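Local structure of uncharacterized protein DUF1470 (Jannaschia sp. CCS1, 3H0N) at residues E8-L12 / G132-E136; L45-S51 / P123-A127; C36-H42 / L55-V60. The protein is of unknown function but may regulate transcription, joining an ABATE domain to a treble clef zinc finger. All blocks are in the same frame, centred on the assembly; numbering follows the deposited sequence.

Along the chain the six segments run 8-12, 36-42, 45-51, 55-60, 123-127 and 132-136. Interaction 1 joins the N-terminal end of the chain to helix 121-138 and encloses the other two, whose segments alternate along the sequence. Helix 121-138 serves both interaction 1 and interaction 2, whose centres lie about 14 Å apart, and T10 CG2 packs 3.8 Å from W125 CZ3. Interactions 2 and 3, their centres about 12 Å apart, meet through L45 and L55, near the short helices 38-44 and 49-54. Interactions 1 and 3 do not touch, with centres about 22 Å apart. Helix 121-138 thus holds the first helix and segment 45-51, while interaction 3 joins helix 38-44 to 55-60.

Interaction 1: E8-L12 / G132-E136; sequences ERTGL and GLARE
The start of helix 10-22, with R9 as its N-cap residue, is held against helix 121-138 of the ABATE domain by R135, E136 and a close glycine pair. R135 reaches over to the carbonyl oxygen of E8, just ahead of the helix. Its NH1 donates to E8 O at 2.8 Å with an N-H...O angle of 156°, and NH2 adds a weak bond to that same oxygen at 3.2 Å. The carbonyl lies in the guanidinium plane, at its edge. A bend in the arginine chain at CG-CD (chi3 -38°) turns the group this way. A water takes the N-H of G11 at 2.9 Å and a weak bond from R135 NH2, so the arginine also reaches the first helical turn indirectly.

R9 crosses E136 at about a right angle and forms a salt bridge, NH1 to OE2 at 2.9 Å, though the hydrogen bond within it is weak. A second water donates to E136 OE1 and takes a weak bond from R9 NH1; OE1 is held as well by N141 ND2. The two arginines come close, NH1 of R9 standing 3.9 Å from NH1 of R135; E136, and E131 bonded to R135 NH2, probably offset the like charges.

Deeper in, G11 and G132 bring the backbones together with a CA-CA distance of 4.3 Å, with no side chain on either to hold them apart. Beside them L12 CD1 meets L133 CD2 at 3.8 Å. L133 goes on to L70 and I74 of helix 58-78. L12 and E136 both rest on F145 and F158, from strands 145-147 and 156-158, which places the helix pair directly against the hairpin of the zinc finger.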
ATOM      1  N   GLU A   8      -7.329   5.325  -2.588  1.00 12.39           N
ATOM      2  CA  GLU A   8      -6.075   4.903  -1.989  1.00 12.85           C
ATOM      3  C   GLU A   8      -5.843   5.439  -0.582  1.00 12.29           C
ATOM      4  O   GLU A   8      -5.100   4.830   0.191  1.00 13.69           O
ATOM      5  CB  GLU A   8      -4.889   5.328  -2.895  1.00 13.70           C
ATOM      6  CG  GLU A   8      -4.799   4.515  -4.162  1.00 18.07           C
ATOM      7  CD  GLU A   8      -5.801   4.910  -5.260  1.00 21.32           C
ATOM      8  OE1 GLU A   8      -6.445   5.996  -5.215  1.00 18.97           O
ATOM      9  OE2 GLU A   8      -5.908   4.120  -6.233  1.00 23.49           O
ATOM     10  N   ARG A   9      -6.482   6.555  -0.245  1.00 12.20           N
ATOM     11  CA  ARG A   9      -6.369   7.142   1.095  1.00 10.90           C
ATOM     12  C   ARG A   9      -7.638   6.942   1.920  1.00 11.45           C
ATOM     13  O   ARG A   9      -7.843   7.647   2.923  1.00 10.73           O
ATOM     14  CB  ARG A   9      -6.045   8.609   1.045  1.00 12.83           C
ATOM     15  CG  ARG A   9      -4.891   8.951   0.218  1.00 21.29           C
ATOM     16  CD  ARG A   9      -3.643   8.326   0.691  1.00 19.85           C
ATOM     17  NE  ARG A   9      -2.632   8.615  -0.332  1.00 23.06           N
ATOM     18  CZ  ARG A   9      -1.347   8.269  -0.280  1.00 32.24           C
ATOM     19  NH1 ARG A   9      -0.848   7.631   0.776  1.00 30.94           N
ATOM     20  NH2 ARG A   9      -0.552   8.602  -1.298  1.00 26.55           N
ATOM     21  N   THR A  10      -8.472   5.978   1.568  1.00 10.67           N
ATOM     22  CA  THR A  10      -9.684   5.680   2.331  1.00 10.68           C
ATOM     23  C   THR A  10      -9.422   5.451   3.821  1.00 10.95           C
ATOM     24  O   THR A  10     -10.137   5.998   4.685  1.00 10.27           O
ATOM     25  CB  THR A  10     -10.405   4.463   1.723  1.00 10.77           C
ATOM     26  OG1 THR A  10     -10.834   4.787   0.385  1.00 12.13           O
ATOM     27  CG2 THR A  10     -11.625   4.095   2.562  1.00 12.63           C
ATOM     28  N   GLY A  11      -8.454   4.611   4.165  1.00 10.87           N
ATOM     29  CA  GLY A  11      -8.219   4.300   5.559  1.00 11.16           C
ATOM     30  C   GLY A  11      -7.804   5.517   6.345  1.00 11.09           C
ATOM     31  O   GLY A  11      -8.272   5.735   7.459  1.00 10.95           O
ATOM     32  N   LEU A  12      -6.926   6.305   5.757  1.00 10.19           N
ATOM     33  CA  LEU A  12      -6.507   7.556   6.409  1.00 10.64           C
ATOM     34  C   LEU A  12      -7.672   8.500   6.596  1.00 11.52           C
ATOM     35  O   LEU A  12      -7.901   9.069   7.702  1.00 11.79           O
ATOM     36  CB  LEU A  12      -5.381   8.243   5.595  1.00 12.14           C
ATOM     37  CG  LEU A  12      -4.892   9.614   6.070  1.00 10.60           C
ATOM     38  CD1 LEU A  12      -4.281   9.500   7.481  1.00 12.16           C
ATOM     39  CD2 LEU A  12      -3.883  10.180   5.070  1.00 10.87           C
ATOM     40  N   GLY A 132      -4.218   2.068   6.786  1.00  9.04           N
ATOM     41  CA  GLY A 132      -4.074   3.431   6.242  1.00 10.45           C
ATOM     42  C   GLY A 132      -3.149   4.281   7.097  1.00  9.14           C
ATOM     43  O   GLY A 132      -2.254   4.994   6.601  1.00  9.82           O
ATOM     44  N   LEU A 133      -3.333   4.190   8.407  1.00  9.64           N
ATOM     45  CA  LEU A 133      -2.424   4.903   9.315  1.00  9.18           C
ATOM     46  C   LEU A 133      -1.025   4.330   9.271  1.00  9.85           C
ATOM     47  O   LEU A 133      -0.032   5.065   9.226  1.00  9.29           O
ATOM     48  CB  LEU A 133      -2.945   4.927  10.744  1.00  9.57           C
ATOM     49  CG  LEU A 133      -4.236   5.677  10.927  1.00 10.01           C
ATOM     50  CD1 LEU A 133      -4.669   5.554  12.391  1.00 12.41           C
ATOM     51  CD2 LEU A 133      -4.177   7.121  10.485  1.00 11.60           C
ATOM     52  N   ALA A 134      -0.921   3.003   9.283  1.00  8.62           N
ATOM     53  CA  ALA A 134       0.386   2.331   9.208  1.00  9.16           C
ATOM     54  C   ALA A 134       1.167   2.748   7.961  1.00  8.46           C
ATOM     55  O   ALA A 134       2.389   2.929   8.001  1.00  9.98           O
ATOM     56  CB  ALA A 134       0.250   0.793   9.296  1.00 10.09           C
ATOM     57  N   ARG A 135       0.463   2.838   6.846  1.00  9.31           N
ATOM     58  CA  ARG A 135       1.106   3.197   5.588  1.00  9.69           C
ATOM     59  C   ARG A 135       1.740   4.562   5.643  1.00  9.29           C
ATOM     60  O   ARG A 135       2.821   4.814   5.128  1.00  9.84           O
ATOM     61  CB  ARG A 135       0.116   3.067   4.442  1.00  9.40           C
ATOM     62  CG  ARG A 135       0.800   3.114   3.100  1.00 12.04           C
ATOM     63  CD  ARG A 135      -0.131   3.318   1.956  1.00 13.96           C
ATOM     64  NE  ARG A 135      -1.396   2.634   2.069  1.00 12.16           N
ATOM     65  CZ  ARG A 135      -2.509   3.082   1.497  1.00 12.01           C
ATOM     66  NH1 ARG A 135      -2.487   4.125   0.710  1.00 12.77           N
ATOM     67  NH2 ARG A 135      -3.646   2.453   1.703  1.00 12.58           N
ATOM     68  N   GLU A 136       1.046   5.508   6.282  1.00 10.34           N
ATOM     69  CA  GLU A 136       1.607   6.848   6.396  1.00  9.71           C
ATOM     70  C   GLU A 136       2.837   6.916   7.310  1.00  8.73           C
ATOM     71  O   GLU A 136       3.733   7.720   7.077  1.00 10.48           O
ATOM     72  CB  GLU A 136       0.552   7.852   6.873  1.00 10.06           C
ATOM     73  CG  GLU A 136      -0.646   8.034   5.935  1.00 11.46           C
ATOM     74  CD  GLU A 136      -0.305   8.338   4.507  1.00 12.61           C
ATOM     75  OE1 GLU A 136       0.784   8.907   4.253  1.00 13.06           O
ATOM     76  OE2 GLU A 136      -1.137   7.973   3.627  1.00 14.31           O
TER
HETATM   77  O   HOH W   1       1.566   8.317   1.668  1.00 18.30           O
HETATM   78  O   HOH W   2      -6.705   2.981   2.495  1.00 12.53           O

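Interaction 2: L45-S51 / P123-A127; sequences LKDDPAS and PMWTA
A buried tryptophan contact fastens the turn after helix 38-44 and the first residues of helix 49-54 to helix 121-138 within the ABATE domain. W125 projects from the long helix and is gripped at its edge and on a face. At the edge, the indole NE1 donates to S51 OG at 2.9 Å with an N-H...O angle of 162°, and the hydroxyl lies practically in the ring plane. That same OG donates a hydrogen bond to D48 OD2, 2.6 Å away, so the serine accepts from one group and donates to the other, settling its rotation and satisfying the buried indole N-H.

D48 is the N-cap of helix 49-54. Its CG stands opposite the backbone N (chi1 -176°), which carries the carboxylate forward to accept from A50 N and, weakly, from S51 N; the cap thus positions the serine that holds the tryptophan. A type I turn from L45 to D48, closed by D48 N to L45 O, brings the leucine round to the same indole.

M124 extends alongside, its CE over the rim of the indole face opposite L45; this selenomethionine was built in two conformers, so that placing is doubtful. Its side chain also touches H115, one of the two histidines on the nickel ion. Further cover for W125 comes from T10 and V14 of helix 10-22, while L45 leans on F63 of helix 58-78.

L45 CD2 makes a CH-pi contact, 3.6 Å from the centroid of the six-membered ring of W125 and 15° off its normal, while L45 CD1 lies 3.8 Å from NE1.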
ATOM      1  N   LEU A  45     -19.154   6.235   5.861  1.00 10.88           N
ATOM      2  CA  LEU A  45     -18.829   5.120   4.991  1.00 10.67           C
ATOM      3  C   LEU A  45     -19.511   5.220   3.629  1.00 11.66           C
ATOM      4  O   LEU A  45     -19.599   4.227   2.919  1.00 12.07           O
ATOM      5  CB  LEU A  45     -19.255   3.799   5.651  1.00 12.01           C
ATOM      6  CG  LEU A  45     -18.646   3.579   7.045  1.00  9.38           C
ATOM      7  CD1 LEU A  45     -19.155   2.259   7.654  1.00 10.60           C
ATOM      8  CD2 LEU A  45     -17.150   3.655   6.998  1.00 11.90           C
ATOM      9  N   LYS A  46     -19.979   6.409   3.238  1.00 11.80           N
ATOM     10  CA  LYS A  46     -20.763   6.584   1.993  1.00 13.04           C
ATOM     11  C   LYS A  46     -20.034   6.114   0.731  1.00 13.88           C
ATOM     12  O   LYS A  46     -20.664   5.756  -0.257  1.00 14.40           O
ATOM     13  CB  LYS A  46     -21.161   8.056   1.828  1.00 14.49           C
ATOM     14  CG  LYS A  46     -19.968   8.993   1.558  1.00 15.30           C
ATOM     15  CD  LYS A  46     -20.389  10.467   1.526  1.00 20.56           C
ATOM     16  CE  LYS A  46     -19.272  11.334   0.935  1.00 28.86           C
ATOM     17  N   ASP A  47     -18.706   6.101   0.734  1.00 15.21           N
ATOM     18  CA  ASP A  47     -17.999   5.711  -0.505  1.00 16.00           C
ATOM     19  C   ASP A  47     -18.095   4.208  -0.757  1.00 14.68           C
ATOM     20  O   ASP A  47     -17.717   3.739  -1.830  1.00 17.10           O
ATOM     21  CB  ASP A  47     -16.533   6.163  -0.466  1.00 17.32           C
ATOM     22  CG  ASP A  47     -16.379   7.688  -0.495  1.00 28.23           C
ATOM     23  OD1 ASP A  47     -17.329   8.387  -0.913  1.00 31.59           O
ATOM     24  OD2 ASP A  47     -15.301   8.179  -0.095  1.00 32.84           O
ATOM     25  N   ASP A  48     -18.600   3.448   0.236  1.00 13.71           N
ATOM     26  CA  ASP A  48     -18.785   2.007   0.107  1.00 14.54           C
ATOM     27  C   ASP A  48     -20.248   1.626   0.260  1.00 10.79           C
ATOM     28  O   ASP A  48     -20.750   1.399   1.380  1.00 10.62           O
ATOM     29  CB  ASP A  48     -17.954   1.228   1.135  1.00 15.30           C
ATOM     30  CG  ASP A  48     -18.080  -0.263   0.942  1.00 20.64           C
ATOM     31  OD1 ASP A  48     -18.476  -0.686  -0.154  1.00 27.17           O
ATOM     32  OD2 ASP A  48     -17.788  -1.012   1.874  1.00 23.22           O
ATOM     33  N   PRO A  49     -20.956   1.516  -0.868  1.00 10.99           N
ATOM     34  CA  PRO A  49     -22.370   1.162  -0.805  1.00  9.96           C
ATOM     35  C   PRO A  49     -22.644  -0.165  -0.119  1.00  8.31           C
ATOM     36  O   PRO A  49     -23.705  -0.343   0.499  1.00 10.00           O
ATOM     37  CB  PRO A  49     -22.785   1.090  -2.270  1.00 11.59           C
ATOM     38  CG  PRO A  49     -21.834   1.988  -2.969  1.00 16.09           C
ATOM     39  CD  PRO A  49     -20.552   1.976  -2.210  1.00 12.96           C
ATOM     40  N   ALA A  50     -21.716  -1.123  -0.198  1.00  7.78           N
ATOM     41  CA  ALA A  50     -21.910  -2.408   0.456  1.00  9.52           C
ATOM     42  C   ALA A  50     -21.960  -2.299   1.997  1.00  8.34           C
ATOM     43  O   ALA A  50     -22.810  -2.894   2.650  1.00  9.59           O
ATOM     44  CB  ALA A  50     -20.815  -3.446  -0.003  1.00 11.35           C
ATOM     45  N   SER A  51     -21.047  -1.516   2.547  1.00  9.45           N
ATOM     46  CA  SER A  51     -21.072  -1.197   3.973  1.00  8.47           C
ATOM     47  C   SER A  51     -22.366  -0.515   4.357  1.00  9.16           C
ATOM     48  O   SER A  51     -23.025  -0.897   5.320  1.00  9.86           O
ATOM     49  CB  SER A  51     -19.891  -0.314   4.357  1.00 11.16           C
ATOM     50  OG  SER A  51     -18.673  -1.038   4.310  1.00 13.04           O
ATOM     51  N   PRO A 123     -14.709  -5.364  11.876  1.00 10.48           N
ATOM     52  CA  PRO A 123     -13.345  -5.845  11.587  1.00 11.80           C
ATOM     53  C   PRO A 123     -12.760  -5.342  10.275  1.00 10.29           C
ATOM     54  O   PRO A 123     -11.581  -5.012  10.221  1.00  9.37           O
ATOM     55  CB  PRO A 123     -13.521  -7.360  11.592  1.00 10.40           C
ATOM     56  CG  PRO A 123     -14.602  -7.583  12.587  1.00 11.52           C
ATOM     57  CD  PRO A 123     -15.591  -6.473  12.313  1.00  9.74           C
HETATM   58  N   MSE A 124     -13.577  -5.265   9.226  0.50  9.86           N
HETATM   59  CA  MSE A 124     -13.114  -4.746   7.937  0.50  9.95           C
HETATM   60  C   MSE A 124     -12.607  -3.311   8.069  0.50  9.38           C
HETATM   61  O   MSE A 124     -11.510  -2.978   7.602  0.50  7.61           O
HETATM   62  CB  MSE A 124     -14.219  -4.792   6.860  0.50 10.13           C
HETATM   63  CG  MSE A 124     -13.997  -3.864   5.665  0.50  8.15           C
HETATM   64 SE   MSE A 124     -15.636  -3.853   4.582  0.37 13.45          SE
HETATM   65  CE  MSE A 124     -15.251  -2.462   3.319  0.50 16.93           C
ATOM     66  N   TRP A 125     -13.433  -2.457   8.669  1.00 10.15           N
ATOM     67  CA  TRP A 125     -13.067  -1.034   8.801  1.00  9.18           C
ATOM     68  C   TRP A 125     -11.907  -0.841   9.762  1.00  8.44           C
ATOM     69  O   TRP A 125     -11.085   0.034   9.523  1.00  9.25           O
ATOM     70  CB  TRP A 125     -14.302  -0.178   9.115  1.00 10.17           C
ATOM     71  CG  TRP A 125     -15.101   0.032   7.866  1.00  8.73           C
ATOM     72  CD1 TRP A 125     -16.229  -0.599   7.506  1.00 11.33           C
ATOM     73  CD2 TRP A 125     -14.700   0.840   6.759  1.00  8.79           C
ATOM     74  NE1 TRP A 125     -16.608  -0.196   6.226  1.00 13.78           N
ATOM     75  CE2 TRP A 125     -15.671   0.680   5.749  1.00 12.88           C
ATOM     76  CE3 TRP A 125     -13.622   1.694   6.534  1.00 10.65           C
ATOM     77  CZ2 TRP A 125     -15.580   1.339   4.512  1.00 13.60           C
ATOM     78  CZ3 TRP A 125     -13.542   2.337   5.307  1.00 12.85           C
ATOM     79  CH2 TRP A 125     -14.497   2.159   4.327  1.00 14.94           C
ATOM     80  N   THR A 126     -11.772  -1.697  10.766  1.00  8.52           N
ATOM     81  CA  THR A 126     -10.610  -1.682  11.630  1.00  9.90           C
ATOM     82  C   THR A 126      -9.354  -1.958  10.833  1.00 10.64           C
ATOM     83  O   THR A 126      -8.356  -1.231  10.964  1.00 10.17           O
ATOM     84  CB  THR A 126     -10.755  -2.674  12.789  1.00  8.54           C
ATOM     85  OG1 THR A 126     -11.917  -2.328  13.549  1.00 10.36           O
ATOM     86  CG2 THR A 126      -9.530  -2.601  13.696  1.00 11.47           C
ATOM     87  N   ALA A 127      -9.362  -2.981   9.983  1.00  8.89           N
ATOM     88  CA  ALA A 127      -8.205  -3.291   9.156  1.00  9.83           C
ATOM     89  C   ALA A 127      -7.882  -2.203   8.168  1.00  8.68           C
ATOM     90  O   ALA A 127      -6.695  -1.886   7.947  1.00 10.05           O
ATOM     91  CB  ALA A 127      -8.452  -4.640   8.409  1.00 10.57           C
TER

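Interaction 3: C36-H42 / L55-V60; sequences CVIEDLH and LGDDHV
L55, in the loop leading into helix 58-78, plugs against L41 and H42 of helix 38-44, a helix-to-loop contact near the surface of the ABATE domain. L55 CB faces H42 NE2 at 4.0 Å. Past CG the branches part. CD1 slips over the histidine, 4.1 Å from the ring centroid and 12° off the normal, a CH-pi contact, and also presses on the backbone carbonyl of L41. CD2 turns to the L41 side chain, meeting its CB at 4.0 Å and its CD1 at about the same range, the two leucines crossing at roughly a right angle.

No direct hydrogen bond joins the two segments; waters do that work. One lies in the plane of the H42 ring, 2.8 Å from NE2, and donates to L55 O. The other accepts from I38 N and donates to D57 OD1. An alanine in place of H42 removes the ring, which would probably leave L55 CD1 without its CH-pi partner and the water on L55 O without its second anchor. In the modelled one of two conformers, I38 CD1 lies 3.6 Å from G56 C.

Each segment is also braced from within. D40 OD2 accepts from the N-H of V37, the N-cap residue of helix 38-44, and H59 ND1 accepts from G56 N. H59 packs on L121 and V122 of helix 121-138, and C36 on I21 of helix 10-22.

The far end closes on V60. Its CG2 faces L41 CD1 at 4.1 Å, and its CG1, anti to the backbone N (chi1 167°), lies 3.3 Å from C36 O.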
ATOM      1  N   CYS A  36     -21.342   8.469  18.585  1.00 10.34           N
ATOM      2  CA  CYS A  36     -21.971   8.562  17.291  1.00 11.33           C
ATOM      3  C   CYS A  36     -23.294   7.846  17.248  1.00 10.52           C
ATOM      4  O   CYS A  36     -23.660   7.107  18.153  1.00 12.11           O
ATOM      5  CB  CYS A  36     -21.083   8.138  16.138  1.00 16.45           C
ATOM      6  SG  CYS A  36     -20.844   6.427  15.861  1.00 19.14           S
ATOM      7  N   VAL A  37     -24.013   8.134  16.183  1.00 11.93           N
ATOM      8  CA  VAL A  37     -25.268   7.470  15.866  1.00 10.71           C
ATOM      9  C   VAL A  37     -25.155   6.873  14.463  1.00 11.46           C
ATOM     10  O   VAL A  37     -24.220   7.154  13.669  1.00 10.17           O
ATOM     11  CB  VAL A  37     -26.465   8.476  15.942  1.00 11.67           C
ATOM     12  CG1 VAL A  37     -26.709   8.931  17.374  1.00 16.35           C
ATOM     13  CG2 VAL A  37     -26.237   9.699  15.020  1.00 11.45           C
ATOM     14  N   ILE A  38     -26.099   6.011  14.123  1.00 10.68           N
ATOM     15  CA  ILE A  38     -25.997   5.306  12.846  0.50 11.14           C
ATOM     16  C   ILE A  38     -25.958   6.266  11.654  1.00 10.30           C
ATOM     17  O   ILE A  38     -25.283   5.986  10.638  1.00 10.73           O
ATOM     18  CB  ILE A  38     -27.085   4.217  12.647  0.50 11.62           C
ATOM     19  CG1 ILE A  38     -26.535   3.116  11.732  0.50  7.80           C
ATOM     20  CG2 ILE A  38     -28.359   4.821  12.084  0.50  9.81           C
ATOM     21  CD1 ILE A  38     -27.579   2.162  11.152  0.50  8.44           C
ATOM     22  N   GLU A  39     -26.625   7.417  11.750  1.00 11.81           N
ATOM     23  CA  GLU A  39     -26.556   8.402  10.657  1.00 13.26           C
ATOM     24  C   GLU A  39     -25.122   8.892  10.365  1.00 10.75           C
ATOM     25  O   GLU A  39     -24.757   9.143   9.205  1.00 10.28           O
ATOM     26  CB  GLU A  39     -27.450   9.612  10.974  1.00 12.92           C
ATOM     27  CG  GLU A  39     -28.946   9.322  10.911  1.00 17.08           C
ATOM     28  CD  GLU A  39     -29.539   8.719  12.188  1.00 24.27           C
ATOM     29  OE1 GLU A  39     -28.828   8.494  13.188  1.00 14.86           O
ATOM     30  OE2 GLU A  39     -30.765   8.459  12.181  1.00 33.01           O
ATOM     31  N   ASP A  40     -24.304   9.011  11.416  1.00 10.30           N
ATOM     32  CA  ASP A  40     -22.915   9.400  11.286  1.00  9.71           C
ATOM     33  C   ASP A  40     -22.162   8.337  10.506  1.00 11.78           C
ATOM     34  O   ASP A  40     -21.297   8.649   9.679  1.00 12.24           O
ATOM     35  CB  ASP A  40     -22.216   9.547  12.644  1.00 10.81           C
ATOM     36  CG  ASP A  40     -22.790  10.657  13.513  1.00 12.46           C
ATOM     37  OD1 ASP A  40     -23.115  11.731  12.978  1.00 15.62           O
ATOM     38  OD2 ASP A  40     -22.897  10.455  14.726  1.00 15.12           O
ATOM     39  N   LEU A  41     -22.507   7.073  10.748  1.00 10.45           N
ATOM     40  CA  LEU A  41     -21.856   5.987  10.024  1.00 10.45           C
ATOM     41  C   LEU A  41     -22.275   5.912   8.555  1.00  9.42           C
ATOM     42  O   LEU A  41     -21.434   5.640   7.671  1.00  9.88           O
ATOM     43  CB  LEU A  41     -22.098   4.662  10.735  1.00 10.11           C
ATOM     44  CG  LEU A  41     -21.637   4.630  12.207  1.00 10.50           C
ATOM     45  CD1 LEU A  41     -21.937   3.225  12.772  1.00 15.54           C
ATOM     46  CD2 LEU A  41     -20.161   4.996  12.320  1.00 11.78           C
ATOM     47  N   HIS A  42     -23.549   6.181   8.253  1.00  9.60           N
ATOM     48  CA  HIS A  42     -23.956   6.231   6.857  1.00 10.23           C
ATOM     49  C   HIS A  42     -23.158   7.273   6.052  1.00 11.30           C
ATOM     50  O   HIS A  42     -22.751   7.023   4.913  1.00 14.65           O
ATOM     51  CB  HIS A  42     -25.454   6.490   6.738  1.00  9.55           C
ATOM     52  CG  HIS A  42     -26.285   5.257   6.941  1.00 11.49           C
ATOM     53  ND1 HIS A  42     -26.747   4.503   5.886  1.00 20.70           N
ATOM     54  CD2 HIS A  42     -26.716   4.637   8.063  1.00 22.64           C
ATOM     55  CE1 HIS A  42     -27.444   3.481   6.352  1.00 24.01           C
ATOM     56  NE2 HIS A  42     -27.426   3.527   7.673  1.00 12.82           N
ATOM     57  N   LEU A  55     -25.190  -1.651   7.351  1.00  6.51           N
ATOM     58  CA  LEU A  55     -25.066  -0.982   8.634  1.00  7.28           C
ATOM     59  C   LEU A  55     -26.321  -1.180   9.502  1.00  7.51           C
ATOM     60  O   LEU A  55     -27.448  -1.091   9.037  1.00  8.06           O
ATOM     61  CB  LEU A  55     -24.868   0.530   8.405  1.00  7.25           C
ATOM     62  CG  LEU A  55     -23.429   0.982   8.275  1.00  9.02           C
ATOM     63  CD1 LEU A  55     -23.369   2.479   7.765  1.00 10.34           C
ATOM     64  CD2 LEU A  55     -22.685   0.824   9.597  1.00  9.36           C
ATOM     65  N   GLY A  56     -26.097  -1.368  10.796  1.00  7.02           N
ATOM     66  CA  GLY A  56     -27.142  -1.396  11.796  1.00  7.21           C
ATOM     67  C   GLY A  56     -26.683  -0.706  13.073  1.00  7.10           C
ATOM     68  O   GLY A  56     -25.506  -0.426  13.238  1.00  8.02           O
ATOM     69  N   ASP A  57     -27.634  -0.506  13.994  1.00  7.08           N
ATOM     70  CA  ASP A  57     -27.319   0.167  15.264  1.00  7.12           C
ATOM     71  C   ASP A  57     -26.306  -0.636  16.061  1.00  9.29           C
ATOM     72  O   ASP A  57     -25.573  -0.077  16.887  1.00  9.46           O
ATOM     73  CB  ASP A  57     -28.551   0.433  16.116  1.00  7.93           C
ATOM     74  CG  ASP A  57     -29.403   1.585  15.596  1.00 17.12           C
ATOM     75  OD1 ASP A  57     -28.996   2.320  14.686  1.00 21.29           O
ATOM     76  OD2 ASP A  57     -30.507   1.771  16.145  1.00 18.14           O
ATOM     77  N   ASP A  58     -26.220  -1.939  15.826  1.00  6.93           N
ATOM     78  CA  ASP A  58     -25.219  -2.779  16.513  1.00  7.83           C
ATOM     79  C   ASP A  58     -23.770  -2.408  16.177  1.00  9.23           C
ATOM     80  O   ASP A  58     -22.852  -2.723  16.934  1.00 11.92           O
ATOM     81  CB  ASP A  58     -25.446  -4.254  16.224  1.00  7.67           C
ATOM     82  CG  ASP A  58     -25.498  -4.576  14.722  1.00 14.02           C
ATOM     83  OD1 ASP A  58     -26.348  -3.992  14.007  1.00 14.74           O
ATOM     84  OD2 ASP A  58     -24.736  -5.467  14.310  1.00 15.94           O
ATOM     85  N   HIS A  59     -23.556  -1.681  15.083  1.00  8.12           N
ATOM     86  CA  HIS A  59     -22.219  -1.273  14.701  1.00  8.17           C
ATOM     87  C   HIS A  59     -21.740  -0.034  15.408  1.00  8.48           C
ATOM     88  O   HIS A  59     -20.526   0.267  15.405  1.00  7.97           O
ATOM     89  CB  HIS A  59     -22.153  -1.039  13.189  1.00  8.47           C
ATOM     90  CG  HIS A  59     -22.410  -2.288  12.429  1.00  7.70           C
ATOM     91  ND1 HIS A  59     -23.396  -2.403  11.467  1.00  9.06           N
ATOM     92  CD2 HIS A  59     -21.856  -3.508  12.558  1.00  8.52           C
ATOM     93  CE1 HIS A  59     -23.405  -3.652  11.021  1.00 10.09           C
ATOM     94  NE2 HIS A  59     -22.485  -4.347  11.671  1.00  8.96           N
ATOM     95  N   VAL A  60     -22.641   0.723  16.029  1.00  8.44           N
ATOM     96  CA  VAL A  60     -22.246   1.984  16.649  1.00  8.12           C
ATOM     97  C   VAL A  60     -21.182   1.738  17.738  1.00  9.44           C
ATOM     98  O   VAL A  60     -20.131   2.393  17.717  1.00  8.97           O
ATOM     99  CB  VAL A  60     -23.463   2.699  17.237  1.00  9.82           C
ATOM    100  CG1 VAL A  60     -23.024   3.854  18.176  1.00 10.85           C
ATOM    101  CG2 VAL A  60     -24.373   3.198  16.094  1.00 11.91           C
TER
HETATM  102  O   HOH W   3     -28.052   5.035  16.031  1.00 17.14           O
HETATM  103  O   HOH W   4     -28.648   1.029   8.023  1.00 15.17           O